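Long-range contacts in Ika8 (Synthetic construct, PDB 6G6O), which is a computationally designed, artificial eight-bladed beta-propeller of the WD40 type, with no natural function assigned to it: residues A[57-62]-A[71-76]; A[94-99]-A[110-115]; A[101-106]-A[120-125]; A[129-134]-A[158-163]; A[135-140]-A[151-156]. All blocks are in the same frame, centred on the assembly; numbering follows the deposited sequence. Where two conformers were deposited one is given.

Following the chain from the N terminus, contact 1 joins the open end of hairpin 58-64/67-72 before contact 2 does the same for strands 98-104 and 107-112 of the next propeller blade; the two touch where Gly75 O meets His94 N. Contact 3 crosses contact 2 in the sequence, both drawing on strand 98-104, and ties the C-terminal end of that strand to the end of strand 117-121. Contact 4 then reaches over a blade boundary, from strand 127-131 to strand 157-161, and the loop it makes encloses contact 5, the same junction for strands 138-144 and 147-152. Contacts 1, 2 and 5 are thus comparable positions in successive blades, while contact 4 joins two blades.

Contact 1: A[57-62]-A[71-76]; sequences EVTALQ and GAKDGT
Thr59 and Ala60 both face Gly71, two residues matched to one, a classic beta bulge. Gly71 O takes the N-H of Thr59 at 2.9 Å, and Gly71 N returns a bond to Ala60 O at 3.1 Å, both nearly straight. Beyond the bulge Val58 and Ala72 form an antiparallel non-hydrogen-bonded pair, and Lys73 N makes only a weak, bent bond to Glu57 O.

The side chains of Glu57 and Lys73 run alongside each other in the same direction. CG of Glu57 stands opposite its backbone N (chi1 159°) and the chain continues extended, which carries the carboxylate to the lysine end, where OE2 and NZ form a long salt bridge of 3.9 Å. The lysine, bent midway, crosses Thr59 at about a right angle, its CD resting 3.6 Å from the methyl CG2. The hydroxyl of Thr59 is spent on Ile98 O of the next blade.

Asp74 OD1 receives Thr76 N and OG1, at 3.2 and 2.9 Å, from one face of the carboxylate; Thr76 OG1 also bonds to His54. A classic bulge at the open end of hairpin 58-64/67-72, then type I and Asx turns leading into strand 77-81, characterises this WD40 blade.

Contact 2: A[94-99]-A[110-115]; sequences HQSAIT and SGAADG
His94 NE2 and Ser110 OG share a hydrogen bond of 2.7 Å, the hydroxyl lying at the ring edge, in its plane. This is the centre of the polar network familiar from WD40 blades, the His-Ser-Trp-Asp tetrad: Ser110 OG is also bonded to Trp120 NE1, while His94 ND1 reaches Asp114 indirectly, through the hydroxyl of Thr116. Replacing His94 by an alanine would probably leave Ser110 without this mate, cut the link to Thr116 and open a gap beside the methyl of Ala112.

The turn is held by a second set of bonds. Ser96 OG sits between its own backbone N and carbonyl carbon (chi1 89°), from where it accepts the N-H of Asp114 at 3.1 Å. A water accepts from Gln95 N and donates to Asp114 OD2 at 2.6 Å, joining the loop to the carboxylate. Farther along, Ala113 N bonds to Ala97 O at 2.8 Å, and Thr99 N to Gly111 O at 3.0 Å.

Packing completes the hairpin. Thr99 OG1 bonds to Val138 O of the following blade, and Thr99 CG2 lies 3.7 Å from Ala113 CB. Ala112 CB lies 3.2 Å from His94 ND1, obliquely to the ring.

Contact 3: A[101-106]-A[120-125]; sequences LAFSKN and WDILTG
Ile122 and Asn106 are joined by one backbone hydrogen bond, which is the polar heart of this contact: Ile122 N donates to Asn106 O over 3.1 Å at an angle of 162°. It fixes the loop after strand 98-104 against the end of strand 117-121, where the chain turns toward strand 127-131, the fourth of the blade. In the turn itself, Asp121 OD1 accepts the N-H of Leu123 at 3.1 Å from above the carboxylate plane, an Asx turn that fixes the backbone on the far side of Ile122.

The apolar interactions gather round Ile122. Its CG1 lies between the backbone N and the carbonyl carbon (chi1 77°), and the extended second torsion carries CD1 out to the phenyl ring of Phe103. That methyl meets the ring at its edge, in plane, with CD1 3.7 Å from CZ, while the other branch, CG2, comes to 4.0 Å from CE1. The two side chains cross at about a right angle. On the loop side Asn106 CB packs against Ile122 CG1 at 3.9 Å, and Leu123 CD1 stands 4.0 Å from the same CB.

Within this WD40 propeller blade the contact joins the ends of the first and third strands; between them runs strand 107-112, whose Val108 touches both Phe103 and Ile122. Ile67 of the preceding blade also reaches both residues, and Lys64 of that blade makes a cation-pi contact with Phe103 and a hydrogen bond to Lys105 O.

Contact 4: A[129-134]-A[158-163]; sequences RDHDGH and KVWYIG
His131 lies over one face of Trp160, with its CD2 3.5 Å above the centre of the indole, while Trp160 CE3 in turn sits over the imidazole toward its rim. The two rings are 36° from parallel and their centroids, imidazole to six-membered ring, are 4.2 Å apart, an oblique aromatic pair. His131 NE2, buried here, has no polar partner in the model. CG of Trp160 is opposite the carbonyl carbon (chi1 -41°), which lays the indole across the neighbouring segment so that CZ2 also meets Gly133 CA at 3.6 Å.

The contact spans two blades of the propeller: 129-131 is part of the outermost strand 127-131 of one sheet, and 158-161 belongs to the third strand of the next. With an alanine in place of Trp160, His131 would probably lose the surface under its face and Gly133 its neighbour, opening a gap between the blades.

Farther along, Lys158 runs antiparallel alongside His134. Its CE rests over the imidazole face, a CH-pi contact of 4.2 Å to the centroid, and CG approaches CE1 at 3.7 Å. Hydrogen bonds to Ser150 and Thr156 hold the His134 ring at its two nitrogens. Lys158 CE also lies 3.2 Å from Gly133 O.

Contact 5: A[135-140]-A[151-156]; sequences QSEVTA and GAKDGT
Ser136 and Asp154 meet through two different first torsions. The serine hydroxyl swings to the side away from its backbone N (chi1 -169°), whereas the carboxylate of Asp154 stands between N and carbonyl carbon (chi1 54°). The result is that Ser136 CB, not the hydroxyl, faces the carboxylate, 3.3 Å from OD2, while OG turns to Lys153 CB. Ser136 OG approaches Asp154 N, but the angle is too poor for a hydrogen bond. A water accepts from Gln135 N at 2.9 Å and donates to Asp154 OD2, bridging the segments instead.

The other carboxylate oxygen serves the turn: Asp154 OD1 accepts from Thr156 OG1, 2.6 Å away on the syn side, and from Thr156 N, above the carboxylate plane. The N-H bond makes an Asx turn that overlaps the end of the type I turn from Ala152 to Gly155.

The backbones are joined by a classic beta bulge. Thr139 and Ala140 both face Gly151, whose O receives Thr139 N at 2.9 Å and, weakly, Ala140 N; Gly151 N returns a nearly straight bond to Ala140 O at 3.0 Å. Before the bulge Lys153 N donates to Glu137 O at 2.8 Å. Val138 CG1 packs against Gly151 O, and Thr139 CG2 lies 3.9 Å from Lys153 CG.

Strands 138-144 and 147-152 form the innermost hairpin of a four-stranded blade. On one side the backbone of Val138 is hydrogen-bonded to Ala112 of the preceding blade; on the other, strand 178-184 of the following blade takes Thr139 OG1 and Ala152 through Ile178 and packs Leu181 against Ala140.

Contact 1: A[57-62]-A[71-76]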
# COMPACT_ATOMS: atom_id res chain seq x y z
N GLU A 57 -10.01 10.41 9.85
CA GLU A 57 -8.99 10.34 8.80
C GLU A 57 -9.07 9.04 8.02
O GLU A 57 -8.99 7.95 8.60
CB GLU A 57 -7.60 10.50 9.41
CG GLU A 57 -6.49 9.94 8.53
CD GLU A 57 -5.12 10.02 9.19
OE1 GLU A 57 -5.02 10.62 10.28
OE2 GLU A 57 -4.16 9.48 8.61
N VAL A 58 -9.24 9.16 6.70
CA VAL A 58 -9.18 7.99 5.82
C VAL A 58 -7.77 7.44 5.86
O VAL A 58 -6.80 8.15 5.57
CB VAL A 58 -9.60 8.36 4.40
CG1 VAL A 58 -9.65 7.12 3.52
CG2 VAL A 58 -10.95 9.06 4.41
N THR A 59 -7.63 6.16 6.21
CA THR A 59 -6.32 5.56 6.38
C THR A 59 -5.95 4.56 5.29
O THR A 59 -4.76 4.31 5.09
CB THR A 59 -6.22 4.86 7.74
OG1 THR A 59 -7.30 3.92 7.88
CG2 THR A 59 -6.29 5.87 8.87
N ALA A 60 -6.93 3.99 4.58
CA ALA A 60 -6.64 3.01 3.55
C ALA A 60 -7.76 3.02 2.53
O ALA A 60 -8.92 3.28 2.86
CB ALA A 60 -6.47 1.60 4.15
N LEU A 61 -7.40 2.73 1.28
CA LEU A 61 -8.35 2.68 0.19
C LEU A 61 -8.09 1.45 -0.66
O LEU A 61 -6.93 1.13 -0.97
CB LEU A 61 -8.28 3.94 -0.69
CG LEU A 61 -9.00 5.20 -0.22
CD1 LEU A 61 -8.64 6.38 -1.10
CD2 LEU A 61 -10.50 5.00 -0.19
N GLN A 62 -9.16 0.76 -1.04
CA GLN A 62 -9.09 -0.38 -1.95
C GLN A 62 -10.13 -0.17 -3.04
O GLN A 62 -11.32 -0.02 -2.74
CB GLN A 62 -9.34 -1.70 -1.22
CG GLN A 62 -8.17 -2.14 -0.35
CD GLN A 62 -6.93 -2.44 -1.16
OE1 GLN A 62 -7.00 -3.04 -2.23
NE2 GLN A 62 -5.78 -2.01 -0.65
N GLY A 71 -11.24 2.49 4.83
CA GLY A 71 -11.13 2.43 6.27
C GLY A 71 -10.69 3.76 6.84
O GLY A 71 -10.08 4.56 6.13
N ALA A 72 -10.99 4.01 8.11
CA ALA A 72 -10.71 5.30 8.72
C ALA A 72 -9.98 5.10 10.05
O ALA A 72 -9.72 3.97 10.48
CB ALA A 72 -12.00 6.10 8.93
N LYS A 73 -9.66 6.22 10.70
CA LYS A 73 -8.97 6.19 11.98
C LYS A 73 -9.90 5.85 13.14
O LYS A 73 -9.42 5.47 14.21
CB LYS A 73 -8.29 7.53 12.24
CG LYS A 73 -7.03 7.46 13.09
CD LYS A 73 -5.83 7.02 12.27
CE LYS A 73 -4.58 7.80 12.66
NZ LYS A 73 -3.39 7.40 11.86
N ASP A 74 -11.21 5.97 12.95
CA ASP A 74 -12.17 5.63 14.00
C ASP A 74 -12.59 4.17 13.95
O ASP A 74 -13.43 3.76 14.76
CB ASP A 74 -13.40 6.54 13.91
CG ASP A 74 -14.09 6.48 12.56
OD1 ASP A 74 -13.65 5.71 11.68
OD2 ASP A 74 -15.09 7.21 12.37
N GLY A 75 -12.05 3.39 13.03
CA GLY A 75 -12.34 1.97 12.95
C GLY A 75 -13.41 1.57 11.96
O GLY A 75 -13.66 0.38 11.80
N THR A 76 -14.05 2.53 11.30
CA THR A 76 -15.08 2.20 10.33
C THR A 76 -14.46 1.65 9.05
O THR A 76 -13.39 2.08 8.63
CB THR A 76 -15.94 3.42 10.01
OG1 THR A 76 -15.10 4.48 9.54
CG2 THR A 76 -16.69 3.89 11.25

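Contact 2: A[94-99]-A[110-115]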
# COMPACT_ATOMS: atom_id res chain seq x y z
N HIS A 94 -13.75 -2.28 12.90
CA HIS A 94 -12.98 -2.54 14.10
C HIS A 94 -13.25 -1.47 15.15
O HIS A 94 -13.78 -0.40 14.86
CB HIS A 94 -11.48 -2.57 13.79
CG HIS A 94 -11.06 -3.68 12.87
ND1 HIS A 94 -10.14 -4.63 13.23
CD2 HIS A 94 -11.43 -3.96 11.60
CE1 HIS A 94 -9.96 -5.47 12.22
NE2 HIS A 94 -10.74 -5.08 11.22
N GLN A 95 -12.88 -1.79 16.39
CA GLN A 95 -12.97 -0.85 17.49
C GLN A 95 -11.76 0.07 17.59
O GLN A 95 -11.80 1.03 18.36
CB GLN A 95 -13.15 -1.61 18.82
CG GLN A 95 -14.53 -2.25 19.00
CD GLN A 95 -14.75 -3.44 18.08
OE1 GLN A 95 -13.81 -4.15 17.72
NE2 GLN A 95 -16.00 -3.66 17.69
N SER A 96 -10.71 -0.21 16.84
CA SER A 96 -9.50 0.60 16.81
C SER A 96 -9.24 1.06 15.37
O SER A 96 -9.95 0.69 14.44
CB SER A 96 -8.31 -0.18 17.37
OG SER A 96 -7.66 -0.92 16.35
N ALA A 97 -8.20 1.88 15.21
CA ALA A 97 -7.94 2.51 13.92
C ALA A 97 -7.61 1.48 12.85
O ALA A 97 -6.74 0.62 13.04
CB ALA A 97 -6.79 3.51 14.06
N ILE A 98 -8.30 1.57 11.72
CA ILE A 98 -7.97 0.74 10.56
C ILE A 98 -6.60 1.15 10.04
O ILE A 98 -6.36 2.33 9.74
CB ILE A 98 -9.04 0.88 9.47
CG1 ILE A 98 -10.42 0.50 10.01
CG2 ILE A 98 -8.68 0.04 8.26
CD1 ILE A 98 -10.45 -0.86 10.67
N THR A 99 -5.69 0.18 9.94
CA THR A 99 -4.34 0.45 9.48
C THR A 99 -3.96 -0.32 8.23
O THR A 99 -2.91 -0.03 7.64
CB THR A 99 -3.32 0.13 10.59
OG1 THR A 99 -3.31 -1.27 10.86
CG2 THR A 99 -3.66 0.88 11.86
N SER A 110 -9.40 -6.55 6.81
CA SER A 110 -9.00 -5.29 7.41
C SER A 110 -8.15 -5.55 8.65
O SER A 110 -8.51 -6.38 9.49
CB SER A 110 -10.23 -4.45 7.78
OG SER A 110 -11.15 -5.19 8.55
N GLY A 111 -7.02 -4.85 8.74
CA GLY A 111 -6.20 -4.86 9.92
C GLY A 111 -6.40 -3.59 10.73
O GLY A 111 -6.79 -2.56 10.20
N ALA A 112 -6.12 -3.68 12.03
CA ALA A 112 -6.36 -2.57 12.94
C ALA A 112 -5.11 -2.30 13.76
O ALA A 112 -4.17 -3.11 13.79
CB ALA A 112 -7.55 -2.85 13.86
N ALA A 113 -5.11 -1.15 14.44
CA ALA A 113 -3.96 -0.74 15.24
C ALA A 113 -3.83 -1.54 16.53
O ALA A 113 -2.75 -1.55 17.12
CB ALA A 113 -4.05 0.75 15.55
N ASP A 114 -4.91 -2.18 16.98
CA ASP A 114 -4.82 -3.05 18.14
C ASP A 114 -4.33 -4.45 17.79
O ASP A 114 -4.17 -5.28 18.68
CB ASP A 114 -6.17 -3.13 18.86
CG ASP A 114 -7.29 -3.66 17.97
OD1 ASP A 114 -7.02 -4.13 16.85
OD2 ASP A 114 -8.46 -3.63 18.42
N GLY A 115 -4.11 -4.72 16.50
CA GLY A 115 -3.65 -6.02 16.05
C GLY A 115 -4.74 -6.91 15.49
O GLY A 115 -4.42 -7.95 14.91
O HOH W 1 -10.64 -4.03 17.03

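Contact 3: A[101-106]-A[120-125]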
# COMPACT_ATOMS: atom_id res chain seq x y z
N LEU A 101 -5.78 -2.59 4.68
CA LEU A 101 -6.92 -3.10 3.93
C LEU A 101 -6.42 -4.01 2.82
O LEU A 101 -5.41 -3.72 2.18
CB LEU A 101 -7.76 -1.96 3.34
CG LEU A 101 -8.80 -1.30 4.25
CD1 LEU A 101 -9.61 -0.29 3.48
CD2 LEU A 101 -9.71 -2.35 4.86
N ALA A 102 -7.13 -5.11 2.62
CA ALA A 102 -6.88 -6.01 1.50
C ALA A 102 -8.22 -6.34 0.86
O ALA A 102 -9.23 -6.48 1.55
CB ALA A 102 -6.17 -7.29 1.95
N PHE A 103 -8.22 -6.44 -0.47
CA PHE A 103 -9.45 -6.65 -1.23
C PHE A 103 -9.15 -7.64 -2.35
O PHE A 103 -8.30 -7.37 -3.20
CB PHE A 103 -9.98 -5.33 -1.79
CG PHE A 103 -11.40 -5.39 -2.26
CD1 PHE A 103 -12.18 -6.51 -2.04
CD2 PHE A 103 -11.96 -4.31 -2.93
CE1 PHE A 103 -13.49 -6.55 -2.48
CE2 PHE A 103 -13.27 -4.35 -3.37
CZ PHE A 103 -14.03 -5.47 -3.14
N SER A 104 -9.84 -8.78 -2.33
CA SER A 104 -9.68 -9.80 -3.35
C SER A 104 -11.01 -10.53 -3.50
O SER A 104 -11.64 -10.88 -2.50
CB SER A 104 -8.55 -10.77 -3.01
OG SER A 104 -8.27 -11.63 -4.10
N LYS A 105 -11.41 -10.77 -4.75
CA LYS A 105 -12.69 -11.38 -5.06
C LYS A 105 -13.82 -10.63 -4.37
O LYS A 105 -14.01 -9.43 -4.62
CB LYS A 105 -12.69 -12.86 -4.66
CG LYS A 105 -12.36 -13.81 -5.80
CD LYS A 105 -10.89 -13.70 -6.19
CE LYS A 105 -10.47 -14.81 -7.15
NZ LYS A 105 -10.64 -16.17 -6.57
N ASN A 106 -14.57 -11.30 -3.50
CA ASN A 106 -15.63 -10.68 -2.72
C ASN A 106 -15.30 -10.67 -1.22
O ASN A 106 -16.21 -10.62 -0.39
CB ASN A 106 -16.96 -11.37 -2.96
CG ASN A 106 -17.51 -11.11 -4.35
OD1 ASN A 106 -17.15 -10.13 -4.99
ND2 ASN A 106 -18.39 -11.99 -4.82
N TRP A 120 -14.36 -9.92 5.93
CA TRP A 120 -15.73 -9.59 5.61
C TRP A 120 -16.12 -10.17 4.26
O TRP A 120 -15.28 -10.43 3.39
CB TRP A 120 -15.95 -8.07 5.59
CG TRP A 120 -15.35 -7.34 6.75
CD1 TRP A 120 -14.08 -6.83 6.83
CD2 TRP A 120 -15.98 -7.02 7.99
NE1 TRP A 120 -13.89 -6.23 8.04
CE2 TRP A 120 -15.04 -6.33 8.78
CE3 TRP A 120 -17.25 -7.26 8.52
CZ2 TRP A 120 -15.33 -5.87 10.06
CZ3 TRP A 120 -17.54 -6.81 9.80
CH2 TRP A 120 -16.58 -6.12 10.55
N ASP A 121 -17.42 -10.38 4.09
CA ASP A 121 -18.02 -10.78 2.82
C ASP A 121 -18.77 -9.56 2.28
O ASP A 121 -19.79 -9.16 2.85
CB ASP A 121 -18.95 -11.98 3.00
CG ASP A 121 -19.56 -12.46 1.69
OD1 ASP A 121 -19.20 -11.94 0.62
OD2 ASP A 121 -20.40 -13.39 1.74
N ILE A 122 -18.26 -8.98 1.20
CA ILE A 122 -18.87 -7.77 0.65
C ILE A 122 -20.24 -8.02 0.05
O ILE A 122 -20.93 -7.07 -0.32
CB ILE A 122 -17.96 -7.12 -0.41
CG1 ILE A 122 -18.04 -7.87 -1.73
CG2 ILE A 122 -16.53 -7.05 0.09
CD1 ILE A 122 -17.37 -7.15 -2.89
N LEU A 123 -20.66 -9.29 -0.05
CA LEU A 123 -22.00 -9.60 -0.53
C LEU A 123 -23.04 -9.44 0.57
O LEU A 123 -24.15 -8.95 0.32
CB LEU A 123 -22.03 -11.02 -1.10
CG LEU A 123 -22.05 -11.15 -2.62
CD1 LEU A 123 -20.87 -10.41 -3.23
CD2 LEU A 123 -22.04 -12.61 -3.03
N THR A 124 -22.70 -9.85 1.79
CA THR A 124 -23.62 -9.77 2.92
C THR A 124 -23.14 -8.86 4.04
O THR A 124 -23.93 -8.56 4.94
CB THR A 124 -23.88 -11.17 3.50
OG1 THR A 124 -22.69 -11.65 4.14
CG2 THR A 124 -24.28 -12.14 2.40
N GLY A 125 -21.88 -8.43 4.02
CA GLY A 125 -21.34 -7.68 5.13
C GLY A 125 -21.10 -8.48 6.39
O GLY A 125 -20.60 -7.92 7.37

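Contact 4: A[129-134]-A[158-163]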
# COMPACT_ATOMS: atom_id res chain seq x y z
N ARG A 129 -14.40 -14.01 9.64
CA ARG A 129 -13.41 -14.35 10.65
C ARG A 129 -13.00 -13.08 11.39
O ARG A 129 -12.75 -12.05 10.77
CB ARG A 129 -12.18 -15.03 10.04
CG ARG A 129 -12.24 -16.54 10.06
CD ARG A 129 -12.69 -17.08 11.42
NE ARG A 129 -11.85 -16.61 12.52
CZ ARG A 129 -12.31 -16.12 13.66
NH1 ARG A 129 -13.62 -16.02 13.86
NH2 ARG A 129 -11.47 -15.71 14.60
N ASP A 130 -12.93 -13.18 12.72
CA ASP A 130 -12.62 -12.05 13.60
C ASP A 130 -11.62 -12.57 14.64
O ASP A 130 -11.98 -12.89 15.78
CB ASP A 130 -13.88 -11.48 14.24
CG ASP A 130 -13.59 -10.46 15.32
OD1 ASP A 130 -12.51 -9.83 15.30
OD2 ASP A 130 -14.45 -10.28 16.21
N HIS A 131 -10.35 -12.66 14.25
CA HIS A 131 -9.31 -13.15 15.13
C HIS A 131 -8.49 -12.00 15.70
O HIS A 131 -8.41 -10.92 15.10
CB HIS A 131 -8.39 -14.15 14.42
CG HIS A 131 -8.00 -13.73 13.04
ND1 HIS A 131 -8.85 -13.82 11.96
CD2 HIS A 131 -6.83 -13.24 12.56
CE1 HIS A 131 -8.22 -13.40 10.87
NE2 HIS A 131 -7.00 -13.03 11.21
N ASP A 132 -7.90 -12.24 16.87
CA ASP A 132 -7.05 -11.23 17.49
C ASP A 132 -5.81 -10.94 16.67
O ASP A 132 -5.24 -9.85 16.80
CB ASP A 132 -6.65 -11.69 18.90
CG ASP A 132 -7.84 -12.01 19.77
OD1 ASP A 132 -8.59 -11.08 20.12
OD2 ASP A 132 -8.04 -13.20 20.10
N GLY A 133 -5.39 -11.87 15.82
CA GLY A 133 -4.26 -11.65 14.93
C GLY A 133 -2.95 -11.40 15.64
O GLY A 133 -2.29 -12.34 16.09
N HIS A 134 -2.58 -10.14 15.76
CA HIS A 134 -1.30 -9.75 16.35
C HIS A 134 -1.53 -8.99 17.65
O HIS A 134 -2.59 -8.42 17.89
CB HIS A 134 -0.50 -8.88 15.38
CG HIS A 134 -0.29 -9.50 14.03
ND1 HIS A 134 0.94 -9.96 13.61
CD2 HIS A 134 -1.15 -9.75 13.02
CE1 HIS A 134 0.83 -10.46 12.39
NE2 HIS A 134 -0.43 -10.34 12.01
N LYS A 158 2.28 -13.54 10.09
CA LYS A 158 1.42 -14.71 10.23
C LYS A 158 0.73 -15.02 8.91
O LYS A 158 0.56 -14.15 8.05
CB LYS A 158 0.37 -14.50 11.34
CG LYS A 158 0.97 -14.12 12.69
CD LYS A 158 -0.05 -14.27 13.81
CE LYS A 158 0.44 -13.62 15.09
NZ LYS A 158 1.80 -14.08 15.49
N VAL A 159 0.33 -16.28 8.76
CA VAL A 159 -0.37 -16.76 7.57
C VAL A 159 -1.63 -17.48 8.02
O VAL A 159 -1.55 -18.49 8.72
CB VAL A 159 0.51 -17.70 6.73
CG1 VAL A 159 -0.25 -18.18 5.50
CG2 VAL A 159 1.80 -17.00 6.32
N TRP A 160 -2.79 -16.96 7.61
CA TRP A 160 -4.08 -17.56 7.92
C TRP A 160 -4.75 -18.03 6.64
O TRP A 160 -4.56 -17.45 5.57
CB TRP A 160 -5.01 -16.57 8.64
CG TRP A 160 -4.36 -15.71 9.67
CD1 TRP A 160 -3.58 -14.61 9.45
CD2 TRP A 160 -4.45 -15.86 11.09
NE1 TRP A 160 -3.17 -14.07 10.64
CE2 TRP A 160 -3.69 -14.82 11.67
CE3 TRP A 160 -5.09 -16.77 11.93
CZ2 TRP A 160 -3.55 -14.67 13.05
CZ3 TRP A 160 -4.95 -16.62 13.30
CH2 TRP A 160 -4.19 -15.58 13.85
N TYR A 161 -5.55 -19.09 6.77
CA TYR A 161 -6.41 -19.55 5.69
C TYR A 161 -7.84 -19.18 6.03
O TYR A 161 -8.36 -19.58 7.08
CB TYR A 161 -6.27 -21.06 5.46
CG TYR A 161 -6.83 -21.49 4.12
CD1 TYR A 161 -6.08 -21.36 2.96
CD2 TYR A 161 -8.11 -22.02 4.02
CE1 TYR A 161 -6.58 -21.75 1.74
CE2 TYR A 161 -8.63 -22.41 2.79
CZ TYR A 161 -7.86 -22.27 1.66
OH TYR A 161 -8.36 -22.66 0.44
N ILE A 162 -8.48 -18.42 5.14
CA ILE A 162 -9.83 -17.94 5.39
C ILE A 162 -10.80 -19.12 5.46
O ILE A 162 -10.71 -20.07 4.66
CB ILE A 162 -10.25 -16.93 4.31
CG1 ILE A 162 -9.35 -15.70 4.37
CG2 ILE A 162 -11.72 -16.54 4.46
CD1 ILE A 162 -9.96 -14.45 3.79
N GLY A 163 -11.72 -19.06 6.41
CA GLY A 163 -12.66 -20.14 6.62
C GLY A 163 -12.23 -21.06 7.74
O GLY A 163 -12.97 -21.28 8.70

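Contact 5: A[135-140]-A[151-156]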
# COMPACT_ATOMS: atom_id res chain seq x y z
N GLN A 135 -0.49 -9.00 18.50
CA GLN A 135 -0.43 -8.15 19.68
C GLN A 135 0.25 -6.83 19.39
O GLN A 135 0.89 -6.25 20.28
CB GLN A 135 0.27 -8.88 20.82
CG GLN A 135 -0.48 -10.09 21.34
CD GLN A 135 0.15 -10.66 22.59
OE1 GLN A 135 1.19 -11.31 22.53
NE2 GLN A 135 -0.48 -10.42 23.74
N SER A 136 0.14 -6.34 18.15
CA SER A 136 0.82 -5.13 17.72
C SER A 136 0.08 -4.61 16.50
O SER A 136 -0.65 -5.34 15.82
CB SER A 136 2.29 -5.40 17.39
OG SER A 136 3.01 -4.19 17.21
N GLU A 137 0.29 -3.32 16.22
CA GLU A 137 -0.39 -2.67 15.10
C GLU A 137 -0.07 -3.38 13.79
O GLU A 137 1.10 -3.55 13.43
CB GLU A 137 0.03 -1.20 15.03
CG GLU A 137 -0.64 -0.43 13.91
CD GLU A 137 -0.21 1.02 13.88
OE1 GLU A 137 0.10 1.52 12.78
OE2 GLU A 137 -0.16 1.65 14.96
N VAL A 138 -1.12 -3.80 13.08
CA VAL A 138 -0.94 -4.42 11.77
C VAL A 138 -0.46 -3.35 10.79
O VAL A 138 -1.15 -2.35 10.55
CB VAL A 138 -2.24 -5.07 11.29
CG1 VAL A 138 -2.02 -5.80 9.98
CG2 VAL A 138 -2.78 -6.02 12.36
N THR A 139 0.72 -3.57 10.21
CA THR A 139 1.29 -2.62 9.27
C THR A 139 1.23 -3.06 7.82
O THR A 139 1.34 -2.22 6.93
CB THR A 139 2.76 -2.33 9.63
OG1 THR A 139 3.52 -3.54 9.54
CG2 THR A 139 2.86 -1.78 11.05
N ALA A 140 1.04 -4.36 7.56
CA ALA A 140 1.00 -4.87 6.19
C ALA A 140 -0.06 -5.95 6.09
O ALA A 140 -0.31 -6.69 7.04
CB ALA A 140 2.36 -5.42 5.76
N GLY A 151 1.44 -8.58 8.57
CA GLY A 151 2.60 -8.16 9.31
C GLY A 151 2.22 -7.11 10.34
O GLY A 151 1.18 -6.46 10.23
N ALA A 152 3.07 -6.97 11.35
CA ALA A 152 2.76 -6.10 12.48
C ALA A 152 3.98 -5.26 12.84
O ALA A 152 5.10 -5.51 12.38
CB ALA A 152 2.29 -6.90 13.69
N LYS A 153 3.75 -4.26 13.69
CA LYS A 153 4.78 -3.32 14.09
C LYS A 153 5.88 -3.95 14.94
O LYS A 153 6.92 -3.32 15.14
CB LYS A 153 4.14 -2.16 14.86
CG LYS A 153 4.63 -0.78 14.43
CD LYS A 153 4.05 0.30 15.32
CE LYS A 153 4.66 0.24 16.71
NZ LYS A 153 4.04 1.21 17.65
N ASP A 154 5.67 -5.16 15.46
CA ASP A 154 6.67 -5.83 16.29
C ASP A 154 7.52 -6.81 15.51
O ASP A 154 8.39 -7.47 16.10
CB ASP A 154 5.99 -6.54 17.47
CG ASP A 154 4.90 -7.50 17.03
OD1 ASP A 154 4.74 -7.73 15.81
OD2 ASP A 154 4.19 -8.03 17.91
N GLY A 155 7.31 -6.94 14.20
CA GLY A 155 8.09 -7.84 13.38
C GLY A 155 7.47 -9.20 13.15
O GLY A 155 8.07 -10.02 12.44
N THR A 156 6.29 -9.47 13.71
CA THR A 156 5.64 -10.75 13.53
C THR A 156 4.94 -10.82 12.18
O THR A 156 4.37 -9.83 11.71
CB THR A 156 4.63 -11.00 14.66
OG1 THR A 156 3.71 -9.91 14.73
CG2 THR A 156 5.35 -11.14 15.99
O HOH W 2 1.96 -10.23 17.67